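Esterase A (Caulobacter crescentus, PDB 5GKV) is a penicillin-binding protein homolog of the beta-lactamase family and probably acts as a serine hydrolase on ester substrates. Local coordinates at residues 125-129 with 318-322; 312-316 with 327-331; 330-334 with 379-383; 333-338 with 350-354; 341-347 with 369-375. All blocks are in the same frame, centred on the assembly; numbering follows the deposited sequence.

Contact 1: 125-129 with 318-322; sequences ALSHQ and WGAGF
The imidazole of His128 sits over one face of the Trp318 indole, its CD2 3.4 Å above the ring plane and over the centre. The two planes are inclined at 47° with the centroid of the six-membered ring 4.3 Å from that of the imidazole, so the pair is oblique, neither a stack nor an edge-to-face contact. The carbonyl O of Ser127 covers the same ring system near CD1. At the imidazole edge, in its plane, a water lies 2.8 Å from His128 NE2 and donates to the carbonyl O of Gly321, linking the ring to the opposite backbone. His128 ND1 is bound to the backbone N of His170, which fixes the rotation of the ring from its other nitrogen.

His128 has positive phi (66°) as the C-prime residue of a Schellman motif that ends helix 122-126; this turn, with CG anti to the carbonyl carbon (chi1 -53°), brings the ring against Trp318. Beside the ring pair, Ser127 CB rests 3.4 Å from Gly319 O. Leu126 CB lies 3.7 Å from Ala320 C, and Leu126 O approaches Gly321 CA at 3.2 Å as a CA-H...O contact.

The contact is buried: Leu126 also packs on Ile90 of helix 82-95 and on Tyr174 and Ala178 of helix 173-186, while Trp318, at the end of strand 315-318, touches Leu305 of the paired strand 305-306.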
# COMPACT_ATOMS: atom_id res chain seq x y z
N ALA A 125 -2.88 -0.41 16.20
CA ALA A 125 -2.09 0.56 15.46
C ALA A 125 -2.22 0.35 13.96
O ALA A 125 -2.35 1.32 13.19
CB ALA A 125 -0.61 0.47 15.86
N LEU A 126 -2.16 -0.90 13.52
CA LEU A 126 -2.15 -1.19 12.09
C LEU A 126 -3.52 -1.05 11.45
O LEU A 126 -3.59 -0.90 10.23
CB LEU A 126 -1.60 -2.60 11.83
CG LEU A 126 -0.12 -2.79 12.18
CD1 LEU A 126 0.28 -4.23 11.91
CD2 LEU A 126 0.74 -1.82 11.38
N SER A 127 -4.60 -1.04 12.24
CA SER A 127 -5.93 -0.79 11.72
C SER A 127 -6.41 0.64 11.97
O SER A 127 -7.62 0.91 11.91
CB SER A 127 -6.92 -1.81 12.30
OG SER A 127 -6.93 -1.79 13.73
N HIS A 128 -5.48 1.57 12.20
CA HIS A 128 -5.76 3.00 12.23
C HIS A 128 -6.66 3.38 13.40
O HIS A 128 -7.45 4.32 13.30
CB HIS A 128 -6.33 3.46 10.87
CG HIS A 128 -5.45 3.06 9.72
ND1 HIS A 128 -4.32 3.77 9.36
CD2 HIS A 128 -5.48 1.97 8.91
CE1 HIS A 128 -3.71 3.15 8.36
NE2 HIS A 128 -4.39 2.06 8.06
N GLN A 129 -6.52 2.67 14.52
CA GLN A 129 -7.33 2.94 15.70
C GLN A 129 -6.62 3.79 16.74
O GLN A 129 -7.28 4.30 17.65
CB GLN A 129 -7.76 1.63 16.35
CG GLN A 129 -8.66 0.79 15.49
CD GLN A 129 -9.18 -0.39 16.26
OE1 GLN A 129 -9.92 -0.22 17.23
NE2 GLN A 129 -8.78 -1.59 15.87
N TRP A 318 -11.19 -2.82 8.02
CA TRP A 318 -9.74 -2.91 8.17
C TRP A 318 -9.34 -4.25 8.77
O TRP A 318 -9.89 -4.67 9.80
CB TRP A 318 -9.21 -1.80 9.09
CG TRP A 318 -9.18 -0.43 8.50
CD1 TRP A 318 -9.94 0.64 8.86
CD2 TRP A 318 -8.30 0.03 7.46
NE1 TRP A 318 -9.61 1.74 8.11
CE2 TRP A 318 -8.60 1.39 7.24
CE3 TRP A 318 -7.29 -0.58 6.69
CZ2 TRP A 318 -7.93 2.15 6.28
CZ3 TRP A 318 -6.63 0.18 5.74
CH2 TRP A 318 -6.95 1.53 5.54
N GLY A 319 -8.37 -4.92 8.13
CA GLY A 319 -7.55 -5.92 8.77
C GLY A 319 -6.36 -5.26 9.46
O GLY A 319 -6.37 -4.07 9.76
N ALA A 320 -5.32 -6.06 9.69
CA ALA A 320 -4.11 -5.55 10.35
C ALA A 320 -3.19 -4.88 9.32
O ALA A 320 -2.12 -5.37 8.96
CB ALA A 320 -3.39 -6.68 11.09
N GLY A 321 -3.63 -3.69 8.88
CA GLY A 321 -2.95 -2.91 7.88
C GLY A 321 -3.45 -3.10 6.46
O GLY A 321 -3.31 -2.19 5.63
N PHE A 322 -4.04 -4.25 6.15
CA PHE A 322 -4.68 -4.47 4.86
C PHE A 322 -6.09 -3.87 4.85
O PHE A 322 -6.83 -3.95 5.84
CB PHE A 322 -4.77 -5.97 4.53
CG PHE A 322 -3.44 -6.67 4.36
CD1 PHE A 322 -2.66 -6.44 3.24
CD2 PHE A 322 -2.99 -7.59 5.31
CE1 PHE A 322 -1.44 -7.11 3.06
CE2 PHE A 322 -1.76 -8.25 5.16
CZ PHE A 322 -0.98 -8.01 4.03
O HOH W 1 -3.12 0.53 6.03

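Contact 2: 312-316 with 327-331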
# COMPACT_ATOMS: atom_id res chain seq x y z
N LEU A 312 -10.59 8.87 5.68
CA LEU A 312 -11.01 8.52 4.33
C LEU A 312 -12.53 8.52 4.25
O LEU A 312 -13.19 7.96 5.13
CB LEU A 312 -10.45 7.16 3.91
CG LEU A 312 -8.92 7.09 3.86
CD1 LEU A 312 -8.43 5.67 3.54
CD2 LEU A 312 -8.34 8.07 2.86
N PRO A 313 -13.11 9.17 3.27
CA PRO A 313 -14.58 9.33 3.22
C PRO A 313 -15.30 8.10 2.69
O PRO A 313 -15.98 8.13 1.65
CB PRO A 313 -14.74 10.56 2.31
CG PRO A 313 -13.57 10.50 1.38
CD PRO A 313 -12.42 9.95 2.23
N TYR A 314 -15.17 6.99 3.43
CA TYR A 314 -15.69 5.69 3.02
C TYR A 314 -15.99 4.86 4.25
O TYR A 314 -15.37 5.03 5.31
CB TYR A 314 -14.70 4.89 2.16
CG TYR A 314 -14.23 5.55 0.88
CD1 TYR A 314 -14.82 5.25 -0.35
CD2 TYR A 314 -13.17 6.44 0.89
CE1 TYR A 314 -14.38 5.85 -1.52
CE2 TYR A 314 -12.72 7.03 -0.26
CZ TYR A 314 -13.32 6.74 -1.47
OH TYR A 314 -12.85 7.35 -2.62
N GLU A 315 -16.92 3.92 4.09
CA GLU A 315 -17.01 2.79 5.01
C GLU A 315 -15.89 1.81 4.66
O GLU A 315 -15.80 1.35 3.52
CB GLU A 315 -18.38 2.11 4.90
CG GLU A 315 -18.71 1.29 6.14
CD GLU A 315 -19.72 0.17 5.91
OE1 GLU A 315 -20.65 0.32 5.08
OE2 GLU A 315 -19.58 -0.88 6.57
N ILE A 316 -15.03 1.51 5.64
CA ILE A 316 -13.88 0.64 5.44
C ILE A 316 -13.90 -0.48 6.46
O ILE A 316 -14.20 -0.26 7.64
CB ILE A 316 -12.54 1.43 5.52
CG1 ILE A 316 -12.51 2.52 4.45
CG2 ILE A 316 -11.32 0.47 5.39
CD1 ILE A 316 -11.30 3.46 4.55
N PRO A 327 -16.94 -3.11 2.21
CA PRO A 327 -18.18 -3.15 1.44
C PRO A 327 -18.12 -2.45 0.08
O PRO A 327 -19.16 -2.27 -0.55
CB PRO A 327 -19.15 -2.39 2.35
CG PRO A 327 -18.29 -1.29 2.90
CD PRO A 327 -16.89 -1.91 3.07
N ASN A 328 -16.93 -2.04 -0.37
CA ASN A 328 -16.87 -1.24 -1.58
C ASN A 328 -16.55 -2.05 -2.83
O ASN A 328 -16.90 -1.62 -3.93
CB ASN A 328 -15.86 -0.10 -1.40
CG ASN A 328 -16.15 0.74 -0.17
OD1 ASN A 328 -17.15 1.45 -0.13
ND2 ASN A 328 -15.27 0.66 0.84
N PHE A 329 -15.89 -3.20 -2.67
CA PHE A 329 -15.62 -4.14 -3.76
C PHE A 329 -14.79 -3.50 -4.88
O PHE A 329 -14.96 -3.81 -6.06
CB PHE A 329 -16.93 -4.73 -4.30
CG PHE A 329 -17.64 -5.57 -3.28
CD1 PHE A 329 -17.30 -6.90 -3.12
CD2 PHE A 329 -18.60 -5.00 -2.45
CE1 PHE A 329 -17.93 -7.68 -2.14
CE2 PHE A 329 -19.23 -5.77 -1.48
CZ PHE A 329 -18.90 -7.11 -1.32
N TYR A 330 -13.86 -2.64 -4.49
CA TYR A 330 -12.94 -2.09 -5.48
C TYR A 330 -11.88 -3.09 -5.93
O TYR A 330 -11.18 -2.81 -6.91
CB TYR A 330 -12.25 -0.84 -4.91
CG TYR A 330 -13.22 0.29 -4.64
CD1 TYR A 330 -14.26 0.58 -5.52
CD2 TYR A 330 -13.07 1.08 -3.51
CE1 TYR A 330 -15.14 1.64 -5.27
CE2 TYR A 330 -13.93 2.13 -3.25
CZ TYR A 330 -14.96 2.40 -4.13
OH TYR A 330 -15.79 3.45 -3.85
N TYR A 331 -11.74 -4.24 -5.24
CA TYR A 331 -10.81 -5.28 -5.65
C TYR A 331 -11.54 -6.49 -6.24
O TYR A 331 -11.02 -7.61 -6.19
CB TYR A 331 -9.91 -5.73 -4.49
CG TYR A 331 -9.18 -4.61 -3.79
CD1 TYR A 331 -8.66 -3.52 -4.49
CD2 TYR A 331 -8.99 -4.65 -2.42
CE1 TYR A 331 -8.00 -2.49 -3.84
CE2 TYR A 331 -8.33 -3.64 -1.75
CZ TYR A 331 -7.84 -2.57 -2.46
OH TYR A 331 -7.19 -1.58 -1.77
O HOH W 2 -18.07 3.37 1.55
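The start of strand 315-318 faces the loop 327-331 without any direct backbone-to-backbone hydrogen bond, and a cis peptide bond precedes Pro327. Asn328 supplies the direct polar link: its ND2 donates to the carbonyl O of Glu315 at 2.8 Å, with an N-H...O angle of 153°. The acceptor is tilted 17° out of the amide plane, while the donor lies nearly on the extension of the C=O bond. The other end of the same amide is tied by a water, which donates to Asn328 OD1 and accepts from Glu315 N at 2.8 Å.

Pro327 presses its ring against the same residue. Its CD lies 3.5 Å from Glu315 O, and its CG meets the carboxylate end of Glu315, 3.6 Å from OE1. CG of Glu315 is anti to the backbone N (chi1 -159°) and the chain runs on extended, which lays the carboxylate against the proline ring, while OE2 forms a salt bridge with Arg306 NE. Farther along, Tyr314 and Tyr330 cross at about a right angle and meet edge to edge, Tyr330 OH being 3.6 Å from Tyr314 CE1. Asn328 CB lies over one face of the Tyr330 ring, toward its rim.

Chemically, the proline carbons pack on the Glu315 carbonyl and carboxylate, while one asparagine amide satisfies both polar groups of the Glu315 backbone, O directly and N through water. Using both ends of the amide in this way probably holds the Asn328 side chain in one orientation.

Contact 3: 330-334 with 379-383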
# COMPACT_ATOMS: atom_id res chain seq x y z
N TYR A 330 -13.86 -2.64 -4.49
CA TYR A 330 -12.94 -2.09 -5.48
C TYR A 330 -11.88 -3.09 -5.93
O TYR A 330 -11.18 -2.81 -6.91
CB TYR A 330 -12.25 -0.84 -4.91
CG TYR A 330 -13.22 0.29 -4.64
CD1 TYR A 330 -14.26 0.58 -5.52
CD2 TYR A 330 -13.07 1.08 -3.51
CE1 TYR A 330 -15.14 1.64 -5.27
CE2 TYR A 330 -13.93 2.13 -3.25
CZ TYR A 330 -14.96 2.40 -4.13
OH TYR A 330 -15.79 3.45 -3.85
N TYR A 331 -11.74 -4.24 -5.24
CA TYR A 331 -10.81 -5.28 -5.65
C TYR A 331 -11.54 -6.49 -6.24
O TYR A 331 -11.02 -7.61 -6.19
CB TYR A 331 -9.91 -5.73 -4.49
CG TYR A 331 -9.18 -4.61 -3.79
CD1 TYR A 331 -8.66 -3.52 -4.49
CD2 TYR A 331 -8.99 -4.65 -2.42
CE1 TYR A 331 -8.00 -2.49 -3.84
CE2 TYR A 331 -8.33 -3.64 -1.75
CZ TYR A 331 -7.84 -2.57 -2.46
OH TYR A 331 -7.19 -1.58 -1.77
N GLY A 332 -12.70 -6.29 -6.82
CA GLY A 332 -13.44 -7.38 -7.42
C GLY A 332 -14.56 -7.86 -6.52
O GLY A 332 -14.90 -7.24 -5.51
N PRO A 333 -15.14 -9.02 -6.86
CA PRO A 333 -16.39 -9.47 -6.20
C PRO A 333 -16.23 -10.18 -4.87
O PRO A 333 -17.24 -10.41 -4.19
CB PRO A 333 -16.98 -10.42 -7.24
CG PRO A 333 -15.74 -11.05 -7.85
CD PRO A 333 -14.75 -9.91 -7.96
N THR A 334 -15.03 -10.56 -4.45
CA THR A 334 -14.87 -11.37 -3.25
C THR A 334 -14.80 -10.48 -2.01
O THR A 334 -13.85 -9.69 -1.87
CB THR A 334 -13.63 -12.25 -3.36
OG1 THR A 334 -13.72 -13.02 -4.57
CG2 THR A 334 -13.55 -13.20 -2.18
N ILE A 379 -9.92 -4.95 -12.93
CA ILE A 379 -10.10 -6.09 -12.04
C ILE A 379 -11.43 -6.77 -12.34
O ILE A 379 -11.53 -8.00 -12.33
CB ILE A 379 -9.99 -5.63 -10.58
CG1 ILE A 379 -8.56 -5.14 -10.29
CG2 ILE A 379 -10.37 -6.76 -9.61
CD1 ILE A 379 -8.42 -4.38 -8.97
N GLU A 380 -12.47 -5.99 -12.61
CA GLU A 380 -13.77 -6.59 -12.91
C GLU A 380 -13.71 -7.37 -14.22
O GLU A 380 -14.26 -8.47 -14.31
CB GLU A 380 -14.84 -5.49 -12.92
CG GLU A 380 -15.07 -4.94 -11.50
CD GLU A 380 -16.16 -3.88 -11.41
OE1 GLU A 380 -16.48 -3.27 -12.44
OE2 GLU A 380 -16.70 -3.68 -10.29
N ALA A 381 -13.00 -6.85 -15.22
CA ALA A 381 -12.83 -7.60 -16.45
C ALA A 381 -12.05 -8.89 -16.23
O ALA A 381 -12.33 -9.92 -16.86
CB ALA A 381 -12.11 -6.74 -17.50
N ALA A 382 -11.03 -8.84 -15.36
CA ALA A 382 -10.26 -10.05 -15.10
C ALA A 382 -11.14 -11.11 -14.45
O ALA A 382 -11.12 -12.28 -14.85
CB ALA A 382 -9.05 -9.72 -14.21
N TYR A 383 -11.93 -10.72 -13.44
CA TYR A 383 -12.82 -11.68 -12.79
C TYR A 383 -13.89 -12.20 -13.74
O TYR A 383 -14.27 -13.38 -13.66
CB TYR A 383 -13.47 -11.06 -11.55
CG TYR A 383 -12.66 -11.21 -10.28
CD1 TYR A 383 -11.79 -10.20 -9.87
CD2 TYR A 383 -12.76 -12.35 -9.49
CE1 TYR A 383 -11.03 -10.33 -8.70
CE2 TYR A 383 -12.02 -12.49 -8.33
CZ TYR A 383 -11.16 -11.48 -7.94
OH TYR A 383 -10.42 -11.60 -6.79
O HOH W 3 -12.30 -9.88 -5.23
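Helix 373-384, the C-terminal helix of this beta-lactamase-type fold, packs here against the loop leading into strand 338-341, and the contact is closest where Pro333 meets Tyr383. Pro333 CD lies 3.4 Å from the centroid of the Tyr383 ring and only 12° off the ring normal, a CH-pi contact over the face. CG of the proline is displaced toward one rim of the ring, 3.6 Å from Tyr383 CD2.

Next to it the backbone itself forms the surface. Gly332, with phi 101° and no side chain, lets its CA come to 4.0 Å from Tyr383 CE1. Ile379, one turn earlier on the helix, extends its two branches along the loop. CG2, anti to the backbone N, reaches the Tyr331 carbonyl carbon at 3.6 Å, whereas CD1 lies 3.8 Å from Tyr330 O. Ile379 and Tyr383 both touch Phe349 of strand 347-351, so the loop, helix and sheet converge on these two residues.

The outer side is less closely fitted. Pro333 is itself solvent-exposed although one of its sides covers the tyrosine. Near the phenol a water adds a bridge to the few looser contacts there: no direct hydrogen bond joins the two segments, and Tyr383 OH instead bonds to Asp351 OD2. This water accepts from Thr334 N, donates to Tyr331 O at 2.8 Å, and gives a weak bond to Tyr383 OH at 3.0 Å.

Contact 4: 333-338 with 350-354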
# COMPACT_ATOMS: atom_id res chain seq x y z
N PRO A 333 -15.14 -9.02 -6.86
CA PRO A 333 -16.39 -9.47 -6.20
C PRO A 333 -16.23 -10.18 -4.87
O PRO A 333 -17.24 -10.41 -4.19
CB PRO A 333 -16.98 -10.42 -7.24
CG PRO A 333 -15.74 -11.05 -7.85
CD PRO A 333 -14.75 -9.91 -7.96
N THR A 334 -15.03 -10.56 -4.45
CA THR A 334 -14.87 -11.37 -3.25
C THR A 334 -14.80 -10.48 -2.01
O THR A 334 -13.85 -9.69 -1.87
CB THR A 334 -13.63 -12.25 -3.36
OG1 THR A 334 -13.72 -13.02 -4.57
CG2 THR A 334 -13.55 -13.20 -2.18
N ALA A 335 -15.78 -10.63 -1.11
CA ALA A 335 -15.85 -9.75 0.06
C ALA A 335 -14.58 -9.83 0.90
O ALA A 335 -14.12 -8.80 1.41
CB ALA A 335 -17.08 -10.10 0.91
N GLU A 336 -14.00 -11.02 1.05
CA GLU A 336 -12.85 -11.22 1.93
C GLU A 336 -11.51 -11.08 1.21
O GLU A 336 -10.47 -11.35 1.82
CB GLU A 336 -12.93 -12.59 2.64
CG GLU A 336 -12.90 -13.83 1.74
CD GLU A 336 -14.27 -14.20 1.14
OE1 GLU A 336 -15.23 -13.39 1.20
OE2 GLU A 336 -14.38 -15.31 0.58
N ALA A 337 -11.50 -10.64 -0.05
CA ALA A 337 -10.24 -10.23 -0.65
C ALA A 337 -9.71 -8.99 0.07
O ALA A 337 -10.45 -8.31 0.80
CB ALA A 337 -10.43 -9.95 -2.14
N PHE A 338 -8.43 -8.68 -0.14
CA PHE A 338 -7.77 -7.65 0.65
C PHE A 338 -6.56 -7.12 -0.11
O PHE A 338 -6.01 -7.79 -1.00
CB PHE A 338 -7.32 -8.20 2.01
CG PHE A 338 -6.37 -9.36 1.92
CD1 PHE A 338 -6.85 -10.66 1.83
CD2 PHE A 338 -4.99 -9.16 1.92
CE1 PHE A 338 -5.99 -11.72 1.75
CE2 PHE A 338 -4.12 -10.24 1.82
CZ PHE A 338 -4.62 -11.52 1.75
N ALA A 350 -5.12 -9.31 -3.07
CA ALA A 350 -5.09 -10.77 -3.06
C ALA A 350 -6.49 -11.29 -2.78
O ALA A 350 -7.23 -10.71 -1.99
CB ALA A 350 -4.13 -11.31 -1.98
N ASP A 351 -6.83 -12.41 -3.41
CA ASP A 351 -8.11 -13.08 -3.19
C ASP A 351 -7.80 -14.53 -2.86
O ASP A 351 -7.64 -15.37 -3.76
CB ASP A 351 -9.02 -12.95 -4.41
CG ASP A 351 -10.35 -13.65 -4.24
OD1 ASP A 351 -10.57 -14.35 -3.21
OD2 ASP A 351 -11.18 -13.51 -5.16
N PRO A 352 -7.68 -14.88 -1.57
CA PRO A 352 -7.35 -16.27 -1.22
C PRO A 352 -8.45 -17.24 -1.59
O PRO A 352 -8.16 -18.42 -1.78
CB PRO A 352 -7.13 -16.23 0.30
CG PRO A 352 -6.81 -14.80 0.59
CD PRO A 352 -7.63 -13.99 -0.40
N THR A 353 -9.70 -16.78 -1.68
CA THR A 353 -10.81 -17.68 -1.97
C THR A 353 -10.75 -18.18 -3.41
O THR A 353 -10.98 -19.37 -3.67
CB THR A 353 -12.14 -16.98 -1.71
OG1 THR A 353 -12.20 -16.58 -0.34
CG2 THR A 353 -13.30 -17.89 -2.03
N ARG A 354 -10.47 -17.29 -4.36
CA ARG A 354 -10.36 -17.67 -5.76
C ARG A 354 -8.92 -17.97 -6.18
O ARG A 354 -8.71 -18.44 -7.30
CB ARG A 354 -10.94 -16.55 -6.65
CG ARG A 354 -12.32 -16.04 -6.22
CD ARG A 354 -13.42 -16.95 -6.70
NE ARG A 354 -13.50 -17.01 -8.16
CZ ARG A 354 -14.27 -16.22 -8.90
NH1 ARG A 354 -15.04 -15.29 -8.34
NH2 ARG A 354 -14.26 -16.35 -10.23
O HOH W 4 -15.60 -14.51 -5.42
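Phe338 and Ala350 form an antiparallel hydrogen-bonded pair in the main sheet of the beta-lactamase fold, where strand 338-341 joins strand 347-351. Ala350 N donates to Phe338 O at 2.7 Å, and Phe338 N returns a bond to Ala350 O at 3.0 Å. Ala350 CB sits over one face of the Phe338 ring, 4.1 Å from its centroid, a CH-pi contact. Pro352 CG meets the ring edge instead, 3.4 Å from CE1. The phenylalanine CG stands between the backbone N and carbonyl carbon (chi1 59°), which folds the ring across the neighbouring strand.

At the last residue of strand 347-351, side chains continue the junction. Thr334 OG1 donates to Asp351 OD2 at 2.7 Å, from 38° out of the carboxylate plane, an oxygen shared with Tyr383 of the C-terminal helix. Asp351 OD1 turns to its own chain, accepting from Arg354 N in an Asx motif that orients the carboxylate. A type I turn from Thr334 to Ala337 places Glu336 at the exposed side. Its chain bends at chi2 (-83°), and Thr353 OG1 donates to Glu336 OE2 at 2.7 Å, on the anti side of the carboxylate.

Contact 5: 341-347 with 369-375; sequences SGWGGSC and LIGDPRS
A type II turn from Gly342 to Gly345 faces the chain leading into helix 373-384, with no direct hydrogen bond between them and CA atoms 5.1 Å apart at Gly345 and Asp372. Waters bridge the backbones: one accepts from Asp372 N and donates to Gly345 O at 3.0 Å, and another accepts from Gly371 N and bonds to Ser341 OG, which also meets Tyr331 OH.

Gly345, with no side chain and phi 136°, lets Asp372 CB approach its CA at 3.7 Å. Asp372 is the N-cap of the helix: CG is anti to the backbone N (chi1 -176°), and OD1 accepts from Arg374 N. The 341-347 turn probably borders the active site, for Ser341 O is hydrogen-bonded to Ser80 OG, whose sequence fits the family's SxxK motif. Arg374 grips the carboxylate side-on, NE to OD1 at 2.9 Å and NH2 to OD2 at 3.0 Å. The guanidinium edge faces Gly344 O at a poor angle, and NH1 forms a salt bridge with Glu40.

At one end Leu369 CD2 touches Trp343 CZ3 obliquely at 3.7 Å. At the other, Ser375 CB lies 4.0 Å from Cys347 SG, and Ser375 OG donates to Asp372 O.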
# COMPACT_ATOMS: atom_id res chain seq x y z
N SER A 341 -4.69 0.41 -1.56
CA SER A 341 -4.66 1.31 -2.70
C SER A 341 -3.77 2.51 -2.38
O SER A 341 -3.44 2.77 -1.22
CB SER A 341 -6.07 1.78 -3.07
OG SER A 341 -6.89 0.66 -3.33
N GLY A 342 -3.40 3.24 -3.42
CA GLY A 342 -2.45 4.32 -3.29
C GLY A 342 -3.00 5.61 -3.87
O GLY A 342 -3.85 5.62 -4.76
N TRP A 343 -2.50 6.72 -3.31
CA TRP A 343 -2.78 8.07 -3.81
C TRP A 343 -2.66 8.13 -5.33
O TRP A 343 -1.60 7.85 -5.90
CB TRP A 343 -1.80 9.05 -3.16
CG TRP A 343 -1.96 10.46 -3.62
CD1 TRP A 343 -1.28 11.08 -4.65
CD2 TRP A 343 -2.84 11.44 -3.07
NE1 TRP A 343 -1.71 12.39 -4.77
CE2 TRP A 343 -2.66 12.63 -3.82
CE3 TRP A 343 -3.76 11.44 -2.02
CZ2 TRP A 343 -3.36 13.80 -3.55
CZ3 TRP A 343 -4.46 12.60 -1.75
CH2 TRP A 343 -4.26 13.76 -2.51
N GLY A 344 -3.74 8.51 -6.00
CA GLY A 344 -3.72 8.68 -7.43
C GLY A 344 -4.24 7.49 -8.22
O GLY A 344 -4.58 7.66 -9.40
N GLY A 345 -4.31 6.31 -7.61
CA GLY A 345 -5.06 5.24 -8.25
C GLY A 345 -4.43 3.86 -8.28
O GLY A 345 -5.10 2.91 -8.68
N SER A 346 -3.16 3.72 -7.86
CA SER A 346 -2.55 2.39 -7.85
C SER A 346 -3.22 1.48 -6.81
O SER A 346 -3.87 1.94 -5.87
CB SER A 346 -1.05 2.49 -7.57
OG SER A 346 -0.77 2.81 -6.20
N CYS A 347 -3.04 0.17 -6.98
CA CYS A 347 -3.54 -0.76 -5.98
C CYS A 347 -2.88 -2.12 -6.18
O CYS A 347 -2.34 -2.42 -7.24
CB CYS A 347 -5.07 -0.91 -6.05
SG CYS A 347 -5.63 -1.88 -7.50
N LEU A 369 -9.45 8.57 -3.84
CA LEU A 369 -8.53 8.09 -2.81
C LEU A 369 -8.42 6.57 -2.85
O LEU A 369 -7.33 6.02 -2.66
CB LEU A 369 -9.00 8.58 -1.44
CG LEU A 369 -8.98 10.11 -1.35
CD1 LEU A 369 -9.93 10.64 -0.27
CD2 LEU A 369 -7.56 10.59 -1.11
N ILE A 370 -9.54 5.88 -3.07
CA ILE A 370 -9.56 4.44 -3.33
C ILE A 370 -10.59 4.19 -4.42
O ILE A 370 -11.46 5.02 -4.69
CB ILE A 370 -9.89 3.59 -2.08
CG1 ILE A 370 -11.24 4.01 -1.49
CG2 ILE A 370 -8.79 3.72 -1.03
CD1 ILE A 370 -11.59 3.30 -0.20
N GLY A 371 -10.47 3.02 -5.04
CA GLY A 371 -11.42 2.63 -6.07
C GLY A 371 -11.35 3.49 -7.32
O GLY A 371 -12.40 3.82 -7.89
N ASP A 372 -10.16 3.87 -7.74
CA ASP A 372 -10.02 4.57 -9.01
C ASP A 372 -10.63 3.69 -10.09
O ASP A 372 -10.27 2.51 -10.19
CB ASP A 372 -8.54 4.84 -9.31
CG ASP A 372 -8.34 5.64 -10.57
OD1 ASP A 372 -8.59 5.12 -11.69
OD2 ASP A 372 -7.93 6.82 -10.45
N PRO A 373 -11.55 4.22 -10.91
CA PRO A 373 -12.26 3.35 -11.86
C PRO A 373 -11.37 2.70 -12.90
O PRO A 373 -11.75 1.65 -13.43
CB PRO A 373 -13.28 4.28 -12.52
CG PRO A 373 -12.77 5.66 -12.26
CD PRO A 373 -12.10 5.58 -10.91
N ARG A 374 -10.21 3.28 -13.24
CA ARG A 374 -9.30 2.60 -14.16
C ARG A 374 -8.91 1.23 -13.61
O ARG A 374 -8.93 0.22 -14.33
CB ARG A 374 -8.05 3.46 -14.41
CG ARG A 374 -8.36 4.82 -15.11
CD ARG A 374 -7.14 5.74 -15.11
NE ARG A 374 -6.80 6.19 -13.75
CZ ARG A 374 -5.68 6.83 -13.43
NH1 ARG A 374 -4.76 7.07 -14.36
NH2 ARG A 374 -5.48 7.23 -12.18
N SER A 375 -8.60 1.15 -12.31
CA SER A 375 -8.21 -0.12 -11.71
C SER A 375 -9.42 -1.03 -11.52
O SER A 375 -9.33 -2.24 -11.78
CB SER A 375 -7.48 0.11 -10.38
OG SER A 375 -8.35 0.58 -9.34
O HOH W 5 -8.35 0.89 -5.37
O HOH W 6 -6.62 4.88 -5.25
O HOH W 7 -7.38 2.92 -6.77

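In the fold
Contacts 2 to 5 form a connected group, and contact 1 lies toward the helical part of the fold. Contacts 3 and 4 are closest, with centres about 9 Å apart; both start from the loop before strand 338-341. Contacts 3 and 5 share helix 373-384, and along the chain contact 5 is nested within the loop closed by contact 3, whereas contacts 1 and 2 cross, as do contacts 4 and 5. Contact 2 shares Tyr330 and Tyr331 with contact 3. Contact 1, centred about 18 Å from contact 4, touches it through Phe322 and Phe338. The sheet edge, its loops and the C-terminal helix are thus tied together beside the probable SxxK serine, next to which the turn of contact 5 lies.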